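Local coordinates for Exo-1,3/1,4-beta-glucanase (Pseudoalteromonas sp., PDB 3RRX), which probably cleaves beta-1,3- and beta-1,4-linked glucans from their chain ends, as an exo-acting enzyme of glycoside hydrolase family 3, at residues R187-M192 and Y247-N252; G195-V200 and Q253-V258; A425-A430 and E489-E494; G497-L502 and S531-W536. The protein carries 1 engineered substitution. All blocks are in the same frame, centred on the assembly; numbering follows the deposited sequence.

Contact 1 (R187-M192 and Y247-N252); sequences RYAGEM and YFSAIN
Ala189 and Gly190 pack against Ser249 and Ala250 in a close helix-helix contact on the outside of the (alpha/beta)8 barrel that forms the N-terminal domain. Helix 182-197 and helix 245-252 run nearly the same way, their short segments crossing at -25° with axes only 7.2 Å apart. Such proximity suits small residues: where the helices come nearest, the CA atoms of Gly190 and Ala250 are 4.5 Å from each other. A beta carbon on Gly190 would come within about 3.3 Å of Ser249 O, so a glycine suits this close approach. Beside it, the methyl group of Ala189 points toward the other helix and fills the seam without pushing it open; Ala189 CB meets Ala250 CB at 4.4 Å, the one apolar side-chain pair of the contact.

Two longer side chains, those of Tyr247 and Met192, turn to other parts of the barrel. Tyr247 sends its hydroxyl to Ala214 O on strand 211-217, while Met192 reaches strand 157-162 and touches Ala160 and Pro161. The polar end of the seam belongs to Ser249, a hydroxyl small enough to slip between two helices. With chi1 at 67°, OG sits between the backbone N and the carbonyl carbon of its own residue, on the side facing helix 182-197, and there its main bond is to Lys186 O. Ser249 OG also lies 3.2 Å from Gly190 N, a weak hydrogen bond bent to 124° at the hydrogen, and touches Ala189 CB at 3.4 Å.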
loop_
_atom_site.group_PDB
_atom_site.type_symbol
_atom_site.label_atom_id
_atom_site.label_comp_id
_atom_site.label_asym_id
_atom_site.label_seq_id
_atom_site.Cartn_x
_atom_site.Cartn_y
_atom_site.Cartn_z
ATOM N N ARG A 187 13.390 8.938 -1.700
ATOM C CA ARG A 187 13.773 9.087 -0.295
ATOM C C ARG A 187 13.126 8.029 0.597
ATOM O O ARG A 187 13.739 7.542 1.541
ATOM C CB ARG A 187 13.332 10.459 0.237
ATOM C CG ARG A 187 14.345 11.596 0.084
ATOM C CD ARG A 187 13.738 12.929 0.581
ATOM N NE ARG A 187 13.250 13.740 -0.531
ATOM C CZ ARG A 187 12.265 14.632 -0.452
ATOM N NH1 ARG A 187 11.632 14.845 0.694
ATOM N NH2 ARG A 187 11.911 15.313 -1.532
ATOM N N TYR A 188 11.873 7.696 0.301
ATOM C CA TYR A 188 11.082 6.804 1.146
ATOM C C TYR A 188 11.312 5.313 0.900
ATOM O O TYR A 188 11.313 4.515 1.842
ATOM C CB TYR A 188 9.593 7.077 0.925
ATOM C CG TYR A 188 8.975 8.141 1.810
ATOM C CD1 TYR A 188 9.747 9.119 2.424
ATOM C CD2 TYR A 188 7.603 8.158 2.030
ATOM C CE1 TYR A 188 9.156 10.094 3.239
ATOM C CE2 TYR A 188 7.011 9.117 2.834
ATOM C CZ TYR A 188 7.785 10.077 3.439
ATOM O OH TYR A 188 7.175 11.018 4.242
ATOM N N ALA A 189 11.449 4.930 -0.367
ATOM C CA ALA A 189 11.348 3.521 -0.738
ATOM C C ALA A 189 12.358 2.656 0.002
ATOM O O ALA A 189 12.017 1.589 0.505
ATOM C CB ALA A 189 11.496 3.344 -2.251
ATOM N N GLY A 190 13.603 3.119 0.065
ATOM C CA GLY A 190 14.651 2.357 0.726
ATOM C C GLY A 190 14.414 2.222 2.219
ATOM O O GLY A 190 14.799 1.216 2.832
ATOM N N GLU A 191 13.780 3.231 2.811
ATOM C CA GLU A 191 13.464 3.189 4.239
ATOM C C GLU A 191 12.447 2.082 4.552
ATOM O O GLU A 191 12.592 1.343 5.535
ATOM C CB GLU A 191 12.930 4.536 4.727
ATOM C CG GLU A 191 13.877 5.703 4.526
ATOM C CD GLU A 191 15.093 5.646 5.432
ATOM O OE1 GLU A 191 15.123 4.809 6.369
ATOM O OE2 GLU A 191 16.026 6.442 5.201
ATOM N N MET A 192 11.410 1.969 3.724
ATOM C CA MET A 192 10.408 0.920 3.931
ATOM C C MET A 192 11.044 -0.465 3.743
ATOM O O MET A 192 10.775 -1.390 4.510
ATOM C CB MET A 192 9.216 1.113 2.993
ATOM C CG MET A 192 8.045 0.172 3.252
ATOM S SD MET A 192 7.381 0.327 4.931
ATOM C CE MET A 192 6.115 -0.945 4.902
ATOM N N TYR A 247 12.627 2.580 -7.317
ATOM C CA TYR A 247 13.372 1.337 -7.493
ATOM C C TYR A 247 14.870 1.537 -7.302
ATOM O O TYR A 247 15.573 0.607 -6.930
ATOM C CB TYR A 247 13.057 0.673 -8.844
ATOM C CG TYR A 247 11.761 -0.086 -8.764
ATOM C CD1 TYR A 247 11.721 -1.308 -8.123
ATOM C CD2 TYR A 247 10.573 0.440 -9.264
ATOM C CE1 TYR A 247 10.552 -2.016 -7.991
ATOM C CE2 TYR A 247 9.364 -0.279 -9.136
ATOM C CZ TYR A 247 9.378 -1.507 -8.497
ATOM O OH TYR A 247 8.235 -2.271 -8.319
ATOM N N PHE A 248 15.358 2.750 -7.547
ATOM C CA PHE A 248 16.791 3.013 -7.352
ATOM C C PHE A 248 17.149 2.740 -5.893
ATOM O O PHE A 248 18.094 2.009 -5.588
ATOM C CB PHE A 248 17.143 4.457 -7.721
ATOM C CG PHE A 248 16.892 4.799 -9.164
ATOM C CD1 PHE A 248 16.747 3.802 -10.117
ATOM C CD2 PHE A 248 16.800 6.120 -9.563
ATOM C CE1 PHE A 248 16.521 4.126 -11.455
ATOM C CE2 PHE A 248 16.572 6.449 -10.897
ATOM C CZ PHE A 248 16.426 5.450 -11.837
ATOM N N SER A 249 16.365 3.304 -4.982
ATOM C CA SER A 249 16.661 3.136 -3.566
ATOM C C SER A 249 16.231 1.766 -3.033
ATOM O O SER A 249 16.894 1.210 -2.166
ATOM C CB SER A 249 16.100 4.301 -2.735
ATOM O OG SER A 249 14.691 4.311 -2.738
ATOM N N ALA A 250 15.149 1.195 -3.563
ATOM C CA ALA A 250 14.707 -0.118 -3.079
ATOM C C ALA A 250 15.716 -1.204 -3.448
ATOM O O ALA A 250 16.036 -2.074 -2.634
ATOM C CB ALA A 250 13.312 -0.467 -3.610
ATOM N N ILE A 251 16.210 -1.155 -4.682
ATOM C CA ILE A 251 17.212 -2.114 -5.120
ATOM C C ILE A 251 18.535 -1.889 -4.382
ATOM O O ILE A 251 19.205 -2.847 -3.994
ATOM C CB ILE A 251 17.435 -2.077 -6.656
ATOM C CG1 ILE A 251 16.176 -2.563 -7.397
ATOM C CG2 ILE A 251 18.614 -2.975 -7.036
ATOM C CD1 ILE A 251 16.141 -2.174 -8.894
ATOM N N ASN A 252 18.910 -0.631 -4.187
ATOM C CA ASN A 252 20.156 -0.348 -3.486
ATOM C C ASN A 252 20.131 -0.908 -2.057
ATOM O O ASN A 252 21.160 -1.366 -1.543
ATOM C CB ASN A 252 20.475 1.147 -3.487
ATOM C CG ASN A 252 21.916 1.436 -3.096
ATOM O OD1 ASN A 252 22.840 0.729 -3.511
ATOM N ND2 ASN A 252 22.113 2.465 -2.281
#

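Contact 2 (G195-V200 and Q253-V258); sequences GIQGDV and QGVQSV
The amide of Gln197 closes the tight half of this contact by gripping the chain from Gly254 to Gln256 with both of its ends. Gln197 OE1 accepts the backbone NH of Gln256, with Gln256 N 3.1 Å away, in the carbonyl plane and on a lone pair; the same oxygen is also, and more strongly, held by Ala212 N on strand 211-217. Gln197 NE2 gives a nearly straight bond of 3.0 Å to Gly254 O, with the acceptor in the amide plane. Beyond CG the side chain is extended, chi2 -168°, which carries the amide this far from its helix. Gly254 O is gripped twice: Gln197 NE2 comes from above one face of its carbonyl plane, and Gln256 NE2 from the opposite face, also at 3.0 Å. Cutting Gln197 back to an alanine would probably leave Gln256 N and Ala212 N without their shared acceptor and Gly254 O with one donor fewer.

The other half is loose and wet. Val200 CG2 merely rests on Gln253 O at 3.5 Å, and two waters do the rest: one joins Gln197 NE2, Gly198 O and Gln253 O, the other Val200 N, Asp199 OD1 and Gln253 OE1. Asp199, exposed, also pairs through OD2 with Lys140 on helix 136-151.

Both segments leave helices through glycines with positive phi. Gly198 follows helix 182-197, and Gly254 ends helix 245-252 in a Schellman motif, after which the chain enters strand 257-260, alongside parallel strand 211-217 of the barrel.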
loop_
_atom_site.group_PDB
_atom_site.type_symbol
_atom_site.label_atom_id
_atom_site.label_comp_id
_atom_site.label_asym_id
_atom_site.label_seq_id
_atom_site.Cartn_x
_atom_site.Cartn_y
_atom_site.Cartn_z
ATOM N N GLY A 195 13.148 -1.243 6.725
ATOM C CA GLY A 195 12.249 -1.440 7.856
ATOM C C GLY A 195 11.712 -2.862 7.869
ATOM O O GLY A 195 11.629 -3.509 8.908
ATOM N N ILE A 196 11.357 -3.363 6.694
ATOM C CA ILE A 196 10.837 -4.720 6.572
ATOM C C ILE A 196 11.893 -5.828 6.637
ATOM O O ILE A 196 11.727 -6.818 7.365
ATOM C CB ILE A 196 10.040 -4.874 5.271
ATOM C CG1 ILE A 196 8.815 -3.944 5.317
ATOM C CG2 ILE A 196 9.641 -6.332 5.073
ATOM C CD1 ILE A 196 8.031 -3.900 4.037
ATOM N N GLN A 197 12.965 -5.666 5.866
ATOM C CA GLN A 197 13.976 -6.712 5.700
ATOM C C GLN A 197 15.144 -6.609 6.673
ATOM O O GLN A 197 15.920 -7.564 6.820
ATOM C CB GLN A 197 14.552 -6.667 4.274
ATOM C CG GLN A 197 13.530 -6.917 3.183
ATOM C CD GLN A 197 14.160 -7.163 1.825
ATOM O OE1 GLN A 197 13.584 -7.865 0.990
ATOM N NE2 GLN A 197 15.364 -6.607 1.601
ATOM N N GLY A 198 15.282 -5.452 7.315
ATOM C CA GLY A 198 16.478 -5.144 8.076
ATOM C C GLY A 198 17.489 -4.476 7.162
ATOM O O GLY A 198 17.407 -4.585 5.933
ATOM N N ASP A 199 18.451 -3.778 7.743
ATOM C CA ASP A 199 19.498 -3.173 6.926
ATOM C C ASP A 199 20.404 -4.227 6.308
ATOM O O ASP A 199 20.562 -5.327 6.845
ATOM C CB ASP A 199 20.336 -2.191 7.745
ATOM C CG ASP A 199 19.644 -0.857 7.931
ATOM O OD1 ASP A 199 19.520 -0.103 6.942
ATOM O OD2 ASP A 199 19.231 -0.561 9.066
ATOM N N VAL A 200 20.987 -3.884 5.167
ATOM C CA VAL A 200 22.090 -4.660 4.619
ATOM C C VAL A 200 23.167 -4.760 5.697
ATOM O O VAL A 200 23.546 -3.755 6.308
ATOM C CB VAL A 200 22.675 -3.993 3.363
ATOM C CG1 VAL A 200 23.944 -4.713 2.913
ATOM C CG2 VAL A 200 21.633 -3.964 2.237
ATOM N N GLN A 253 18.952 -0.886 -1.427
ATOM C CA GLN A 253 18.802 -1.431 -0.078
ATOM C C GLN A 253 18.582 -2.941 -0.059
ATOM O O GLN A 253 18.354 -3.522 1.003
ATOM C CB GLN A 253 17.671 -0.725 0.683
ATOM C CG GLN A 253 17.904 0.756 0.903
ATOM C CD GLN A 253 19.259 1.059 1.536
ATOM O OE1 GLN A 253 19.802 0.253 2.288
ATOM N NE2 GLN A 253 19.817 2.225 1.213
ATOM N N GLY A 254 18.643 -3.578 -1.229
ATOM C CA GLY A 254 18.642 -5.033 -1.298
ATOM C C GLY A 254 17.270 -5.685 -1.262
ATOM O O GLY A 254 17.129 -6.821 -0.805
ATOM N N VAL A 255 16.250 -4.979 -1.735
ATOM C CA VAL A 255 14.910 -5.569 -1.773
ATOM C C VAL A 255 15.015 -6.908 -2.515
ATOM O O VAL A 255 15.707 -7.021 -3.538
ATOM C CB VAL A 255 13.892 -4.637 -2.458
ATOM C CG1 VAL A 255 14.104 -4.670 -3.994
ATOM C CG2 VAL A 255 12.457 -5.043 -2.077
ATOM N N GLN A 256 14.371 -7.934 -1.975
ATOM C CA GLN A 256 14.546 -9.282 -2.483
ATOM C C GLN A 256 13.677 -9.617 -3.684
ATOM O O GLN A 256 14.015 -10.505 -4.467
ATOM C CB GLN A 256 14.320 -10.293 -1.355
ATOM C CG GLN A 256 15.469 -10.309 -0.381
ATOM C CD GLN A 256 16.742 -10.738 -1.060
ATOM O OE1 GLN A 256 16.928 -11.922 -1.347
ATOM N NE2 GLN A 256 17.610 -9.774 -1.366
ATOM N N SER A 257 12.565 -8.906 -3.826
ATOM C CA SER A 257 11.623 -9.189 -4.900
ATOM C C SER A 257 11.107 -7.891 -5.527
ATOM O O SER A 257 10.980 -6.878 -4.847
ATOM C CB SER A 257 10.446 -10.003 -4.355
ATOM O OG SER A 257 9.514 -10.294 -5.386
ATOM N N VAL A 258 10.833 -7.934 -6.831
ATOM C CA VAL A 258 10.186 -6.836 -7.542
ATOM C C VAL A 258 8.936 -7.391 -8.225
ATOM O O VAL A 258 9.000 -8.431 -8.870
ATOM C CB VAL A 258 11.154 -6.243 -8.599
ATOM C CG1 VAL A 258 10.426 -5.330 -9.599
ATOM C CG2 VAL A 258 12.285 -5.498 -7.904
HETATM O O HOH W 1 16.893 -4.539 3.133
HETATM O O HOH W 2 20.797 -0.981 4.505
#

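Contact 3 (A425-A430 and E489-E494); sequences AINMQA and EEPYAE
A single water joins the two backbones, donating to Met428 O at 2.6 Å and to Glu489 O at 2.9 Å, and so supplies the polar link between the segments. The contact lies in the alpha/beta sheet domain that follows the barrel domain in the chain. Helix 426-430 comes after strand 415-419, and the loop 489-494 leaves the neighbouring parallel strand 482-488, so that short helix and loop meet beyond the ends of adjacent strands.

Apart from the water, they touch through van der Waals packing. The beta carbon of Pro491 points toward the helix, and a proline, having no NH to satisfy, can press its ring against Asn427 and Met428: Pro491 CG lies 3.9 Å from Asn427 ND2, and Pro491 CD 4.3 Å from Met428 CG. Asn427 packs its amide across the ring while ND2 donates to Gly439 O. Met428, flexible and unbranched, bends at chi3 (69°), which brings its methyl CE to 3.6 Å from Glu489 O. A longer contact, 4.3 Å, runs from Met428 CG to Glu490 OE1.

Within the loop, Glu489 folds its carboxylate away from the helix. Its OE1 takes the backbone NH of Gly532 as well as the hydroxyl of Tyr492. Tyr492 OH lies 2.8 Å from Glu489 OE1, on its syn side, 32° out of the carboxylate plane.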
loop_
_atom_site.group_PDB
_atom_site.type_symbol
_atom_site.label_atom_id
_atom_site.label_comp_id
_atom_site.label_asym_id
_atom_site.label_seq_id
_atom_site.Cartn_x
_atom_site.Cartn_y
_atom_site.Cartn_z
ATOM N N ALA A 425 -17.344 6.546 10.789
ATOM C CA ALA A 425 -17.276 5.456 9.824
ATOM C C ALA A 425 -15.829 5.056 9.564
ATOM O O ALA A 425 -15.147 5.653 8.733
ATOM C CB ALA A 425 -17.946 5.857 8.526
ATOM N N ILE A 426 -15.362 4.040 10.275
ATOM C CA ILE A 426 -13.973 3.636 10.153
ATOM C C ILE A 426 -13.673 3.165 8.736
ATOM O O ILE A 426 -12.562 3.354 8.235
ATOM C CB ILE A 426 -13.586 2.589 11.223
ATOM C CG1 ILE A 426 -13.730 3.210 12.619
ATOM C CG2 ILE A 426 -12.153 2.082 11.005
ATOM C CD1 ILE A 426 -13.637 2.206 13.778
ATOM N N ASN A 427 -14.668 2.602 8.058
ATOM C CA ASN A 427 -14.414 2.117 6.704
ATOM C C ASN A 427 -14.017 3.232 5.739
ATOM O O ASN A 427 -13.198 3.026 4.840
ATOM C CB ASN A 427 -15.579 1.261 6.167
ATOM C CG ASN A 427 -16.755 2.084 5.666
ATOM O OD1 ASN A 427 -17.161 3.072 6.282
ATOM N ND2 ASN A 427 -17.313 1.667 4.530
ATOM N N MET A 428 -14.586 4.416 5.939
ATOM C CA MET A 428 -14.245 5.577 5.123
ATOM C C MET A 428 -12.871 6.143 5.458
ATOM O O MET A 428 -12.149 6.599 4.570
ATOM C CB MET A 428 -15.302 6.681 5.292
ATOM C CG MET A 428 -16.585 6.433 4.525
ATOM S SD MET A 428 -17.713 7.831 4.675
ATOM C CE MET A 428 -16.837 9.076 3.725
ATOM N N GLN A 429 -12.514 6.147 6.738
ATOM C CA GLN A 429 -11.190 6.638 7.125
ATOM C C GLN A 429 -10.080 5.649 6.741
ATOM O O GLN A 429 -8.927 6.052 6.534
ATOM C CB GLN A 429 -11.130 6.995 8.626
ATOM C CG GLN A 429 -10.843 5.838 9.552
ATOM C CD GLN A 429 -11.148 6.173 11.016
ATOM O OE1 GLN A 429 -12.145 6.838 11.328
ATOM N NE2 GLN A 429 -10.284 5.725 11.910
ATOM N N ALA A 430 -10.423 4.368 6.609
ATOM C CA ALA A 430 -9.415 3.358 6.245
ATOM C C ALA A 430 -9.230 3.214 4.733
ATOM O O ALA A 430 -8.116 2.952 4.255
ATOM C CB ALA A 430 -9.762 1.992 6.870
ATOM N N GLU A 489 -14.474 10.733 0.047
ATOM C CA GLU A 489 -14.746 9.673 -0.917
ATOM C C GLU A 489 -15.163 8.405 -0.186
ATOM O O GLU A 489 -14.758 8.182 0.955
ATOM C CB GLU A 489 -13.491 9.351 -1.725
ATOM C CG GLU A 489 -12.939 10.494 -2.553
ATOM C CD GLU A 489 -11.818 10.032 -3.477
ATOM O OE1 GLU A 489 -10.713 9.704 -2.980
ATOM O OE2 GLU A 489 -12.050 9.992 -4.703
ATOM N N GLU A 490 -15.959 7.575 -0.855
ATOM C CA GLU A 490 -16.235 6.228 -0.369
ATOM C C GLU A 490 -14.976 5.410 -0.636
ATOM O O GLU A 490 -14.170 5.787 -1.477
ATOM C CB GLU A 490 -17.409 5.613 -1.135
ATOM C CG GLU A 490 -18.732 6.366 -0.986
ATOM C CD GLU A 490 -19.318 6.240 0.400
ATOM O OE1 GLU A 490 -18.940 5.294 1.127
ATOM O OE2 GLU A 490 -20.158 7.084 0.771
ATOM N N PRO A 491 -14.798 4.296 0.082
ATOM C CA PRO A 491 -13.592 3.484 -0.121
ATOM C C PRO A 491 -13.607 2.757 -1.460
ATOM O O PRO A 491 -14.673 2.359 -1.946
ATOM C CB PRO A 491 -13.642 2.477 1.039
ATOM C CG PRO A 491 -15.059 2.477 1.500
ATOM C CD PRO A 491 -15.579 3.859 1.251
ATOM N N TYR A 492 -12.430 2.582 -2.049
ATOM C CA TYR A 492 -12.307 1.888 -3.324
ATOM C C TYR A 492 -10.906 1.301 -3.471
ATOM O O TYR A 492 -9.988 1.665 -2.736
ATOM C CB TYR A 492 -12.586 2.841 -4.494
ATOM C CG TYR A 492 -11.761 4.111 -4.445
ATOM C CD1 TYR A 492 -10.435 4.129 -4.892
ATOM C CD2 TYR A 492 -12.300 5.290 -3.940
ATOM C CE1 TYR A 492 -9.680 5.286 -4.836
ATOM C CE2 TYR A 492 -11.554 6.454 -3.881
ATOM C CZ TYR A 492 -10.239 6.443 -4.328
ATOM O OH TYR A 492 -9.489 7.591 -4.265
ATOM N N ALA A 493 -10.755 0.401 -4.439
ATOM C CA ALA A 493 -9.455 -0.167 -4.786
ATOM C C ALA A 493 -9.406 -0.394 -6.286
ATOM O O ALA A 493 -10.412 -0.767 -6.891
ATOM C CB ALA A 493 -9.232 -1.487 -4.051
ATOM N N GLU A 494 -8.237 -0.168 -6.878
ATOM C CA GLU A 494 -8.007 -0.440 -8.297
ATOM C C GLU A 494 -9.017 0.292 -9.178
ATOM O O GLU A 494 -9.413 1.422 -8.866
ATOM C CB GLU A 494 -7.961 -1.955 -8.570
ATOM C CG GLU A 494 -6.923 -2.689 -7.705
ATOM C CD GLU A 494 -6.767 -4.170 -8.054
ATOM O OE1 GLU A 494 -6.961 -5.022 -7.167
ATOM O OE2 GLU A 494 -6.440 -4.487 -9.207
HETATM O O HOH W 3 -12.772 6.373 2.100
#

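Contact 4 (G497-L502 and S531-W536); sequences GDIELL and SGRPLW
Leu502 and Trp536 bring two irregular backbones together at one end, their CA atoms 5.3 Å apart; at the other end the CA atoms of Gly497 and Gly532 are 9.3 Å apart. The near end is closed by Trp536 N giving a 2.8 Å hydrogen bond to Leu502 O, with the donor 44° above the carbonyl plane.

A long arginine bridges the wider end. Extended from CG to NE, Arg533 grips Gly497 O end-on, NH2 at 2.9 Å and NH1 at 3.0 Å, and the oxygen lies close to the guanidinium plane. Ile499 covers one face of that group, with CD1 3.6 Å above its centre; Ile499 CD1 also meets Leu535 CD2 at 4.0 Å. NH2 also forms a salt bridge with Glu489, and NH1 bonds Asp169 O in the barrel domain. A bound calcium ion lies about 9 Å from the Arg533 side chain. A leucine in place of Arg533 would probably leave Gly497 O without its two donors and the Glu489 carboxylate without its charge partner.

The loops follow adjacent parallel strands, 482-488 and 525-530, and lead to helices 510-520 and 538-542.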
loop_
_atom_site.group_PDB
_atom_site.type_symbol
_atom_site.label_atom_id
_atom_site.label_comp_id
_atom_site.label_asym_id
_atom_site.label_seq_id
_atom_site.Cartn_x
_atom_site.Cartn_y
_atom_site.Cartn_z
ATOM N N GLY A 497 -11.956 2.811 -8.500
ATOM C CA GLY A 497 -11.697 4.187 -8.113
ATOM C C GLY A 497 -11.260 5.103 -9.250
ATOM O O GLY A 497 -10.992 6.282 -9.024
ATOM N N ASP A 498 -11.184 4.580 -10.472
ATOM C CA ASP A 498 -10.841 5.421 -11.622
ATOM C C ASP A 498 -11.982 6.409 -11.821
ATOM O O ASP A 498 -13.145 6.017 -11.781
ATOM C CB ASP A 498 -10.710 4.585 -12.901
ATOM C CG ASP A 498 -9.390 3.829 -12.991
ATOM O OD1 ASP A 498 -8.580 3.872 -12.041
ATOM O OD2 ASP A 498 -9.167 3.188 -14.037
ATOM N N ILE A 499 -11.660 7.679 -12.036
ATOM C CA ILE A 499 -12.696 8.681 -12.280
ATOM C C ILE A 499 -12.383 9.479 -13.538
ATOM O O ILE A 499 -11.260 9.450 -14.046
ATOM C CB ILE A 499 -12.829 9.671 -11.110
ATOM C CG1 ILE A 499 -11.468 10.306 -10.800
ATOM C CG2 ILE A 499 -13.428 8.986 -9.880
ATOM C CD1 ILE A 499 -11.522 11.340 -9.684
ATOM N N GLU A 500 -13.380 10.199 -14.033
ATOM C CA GLU A 500 -13.198 11.046 -15.207
ATOM C C GLU A 500 -13.289 12.533 -14.866
ATOM O O GLU A 500 -12.739 13.376 -15.581
ATOM C CB GLU A 500 -14.243 10.695 -16.269
ATOM C CG GLU A 500 -14.143 9.268 -16.771
ATOM C CD GLU A 500 -15.237 8.924 -17.764
ATOM O OE1 GLU A 500 -16.140 9.762 -17.966
ATOM O OE2 GLU A 500 -15.191 7.815 -18.341
ATOM N N LEU A 501 -13.991 12.849 -13.782
ATOM C CA LEU A 501 -14.200 14.233 -13.376
ATOM C C LEU A 501 -13.545 14.497 -12.026
ATOM O O LEU A 501 -13.615 13.653 -11.136
ATOM C CB LEU A 501 -15.704 14.522 -13.270
ATOM C CG LEU A 501 -16.554 14.220 -14.509
ATOM C CD1 LEU A 501 -18.020 14.592 -14.267
ATOM C CD2 LEU A 501 -16.010 14.952 -15.725
ATOM N N LEU A 502 -12.932 15.668 -11.864
ATOM C CA LEU A 502 -12.249 15.991 -10.607
ATOM C C LEU A 502 -13.148 16.564 -9.510
ATOM O O LEU A 502 -12.746 16.630 -8.345
ATOM C CB LEU A 502 -11.088 16.958 -10.854
ATOM C CG LEU A 502 -9.823 16.421 -11.519
ATOM C CD1 LEU A 502 -8.744 17.503 -11.535
ATOM C CD2 LEU A 502 -9.327 15.163 -10.798
ATOM N N SER A 531 -9.931 11.346 1.665
ATOM C CA SER A 531 -9.815 11.080 0.244
ATOM C C SER A 531 -8.490 10.403 -0.081
ATOM O O SER A 531 -7.532 10.471 0.693
ATOM C CB SER A 531 -9.914 12.386 -0.564
ATOM O OG SER A 531 -8.721 13.148 -0.404
ATOM N N GLY A 532 -8.438 9.759 -1.240
ATOM C CA GLY A 532 -7.210 9.122 -1.679
ATOM C C GLY A 532 -6.393 10.002 -2.601
ATOM O O GLY A 532 -5.427 9.536 -3.214
ATOM N N ARG A 533 -6.771 11.273 -2.709
ATOM C CA ARG A 533 -6.165 12.158 -3.708
ATOM C C ARG A 533 -6.745 13.560 -3.558
ATOM O O ARG A 533 -7.839 13.728 -3.022
ATOM C CB ARG A 533 -6.498 11.638 -5.108
ATOM C CG ARG A 533 -8.001 11.370 -5.267
ATOM C CD ARG A 533 -8.392 10.746 -6.617
ATOM N NE ARG A 533 -9.647 10.003 -6.477
ATOM C CZ ARG A 533 -10.041 9.023 -7.285
ATOM N NH1 ARG A 533 -9.286 8.652 -8.314
ATOM N NH2 ARG A 533 -11.188 8.395 -7.052
ATOM N N PRO A 534 -6.011 14.580 -4.018
ATOM C CA PRO A 534 -6.654 15.895 -4.099
ATOM C C PRO A 534 -7.826 15.794 -5.054
ATOM O O PRO A 534 -7.755 15.009 -6.004
ATOM C CB PRO A 534 -5.567 16.783 -4.726
ATOM C CG PRO A 534 -4.270 16.071 -4.446
ATOM C CD PRO A 534 -4.630 14.600 -4.525
ATOM N N LEU A 535 -8.884 16.560 -4.803
ATOM C CA LEU A 535 -10.017 16.646 -5.725
ATOM C C LEU A 535 -10.407 18.116 -5.832
ATOM O O LEU A 535 -9.966 18.937 -5.029
ATOM C CB LEU A 535 -11.214 15.814 -5.232
ATOM C CG LEU A 535 -11.028 14.287 -5.219
ATOM C CD1 LEU A 535 -12.219 13.586 -4.532
ATOM C CD2 LEU A 535 -10.835 13.775 -6.647
ATOM N N TRP A 536 -11.223 18.451 -6.819
ATOM C CA TRP A 536 -11.654 19.838 -6.955
ATOM C C TRP A 536 -12.768 20.097 -5.952
ATOM O O TRP A 536 -13.878 19.556 -6.073
ATOM C CB TRP A 536 -12.085 20.157 -8.386
ATOM C CG TRP A 536 -12.323 21.637 -8.607
ATOM C CD1 TRP A 536 -11.378 22.613 -8.769
ATOM C CD2 TRP A 536 -13.594 22.292 -8.675
ATOM N NE1 TRP A 536 -11.988 23.843 -8.929
ATOM C CE2 TRP A 536 -13.348 23.666 -8.875
ATOM C CE3 TRP A 536 -14.918 21.847 -8.589
ATOM C CZ2 TRP A 536 -14.379 24.598 -9.004
ATOM C CZ3 TRP A 536 -15.937 22.773 -8.709
ATOM C CH2 TRP A 536 -15.661 24.134 -8.915
#

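Contacts 1 and 2 belong to the barrel domain and contacts 3 and 4 to the sheet domain that follows it in the chain. The first two, with centres 9 Å apart, both use helix 182-197, and their segments alternate along the sequence; a probable hydrogen bond from Val255 N to Ala250 O links them. Contacts 3 and 4, one after the other with centres 13 Å apart, share the loop after strand 482-488 and touch through the Glu489-Arg533 salt bridge and a probable Gly532 N to Glu489 OE1 bond. Across the domains the contact centres lie 27 to 33 Å apart, yet bonds from Arg533 to Asp169 and Tyr492 to Tyr175 place contacts 3 and 4 at the domain interface.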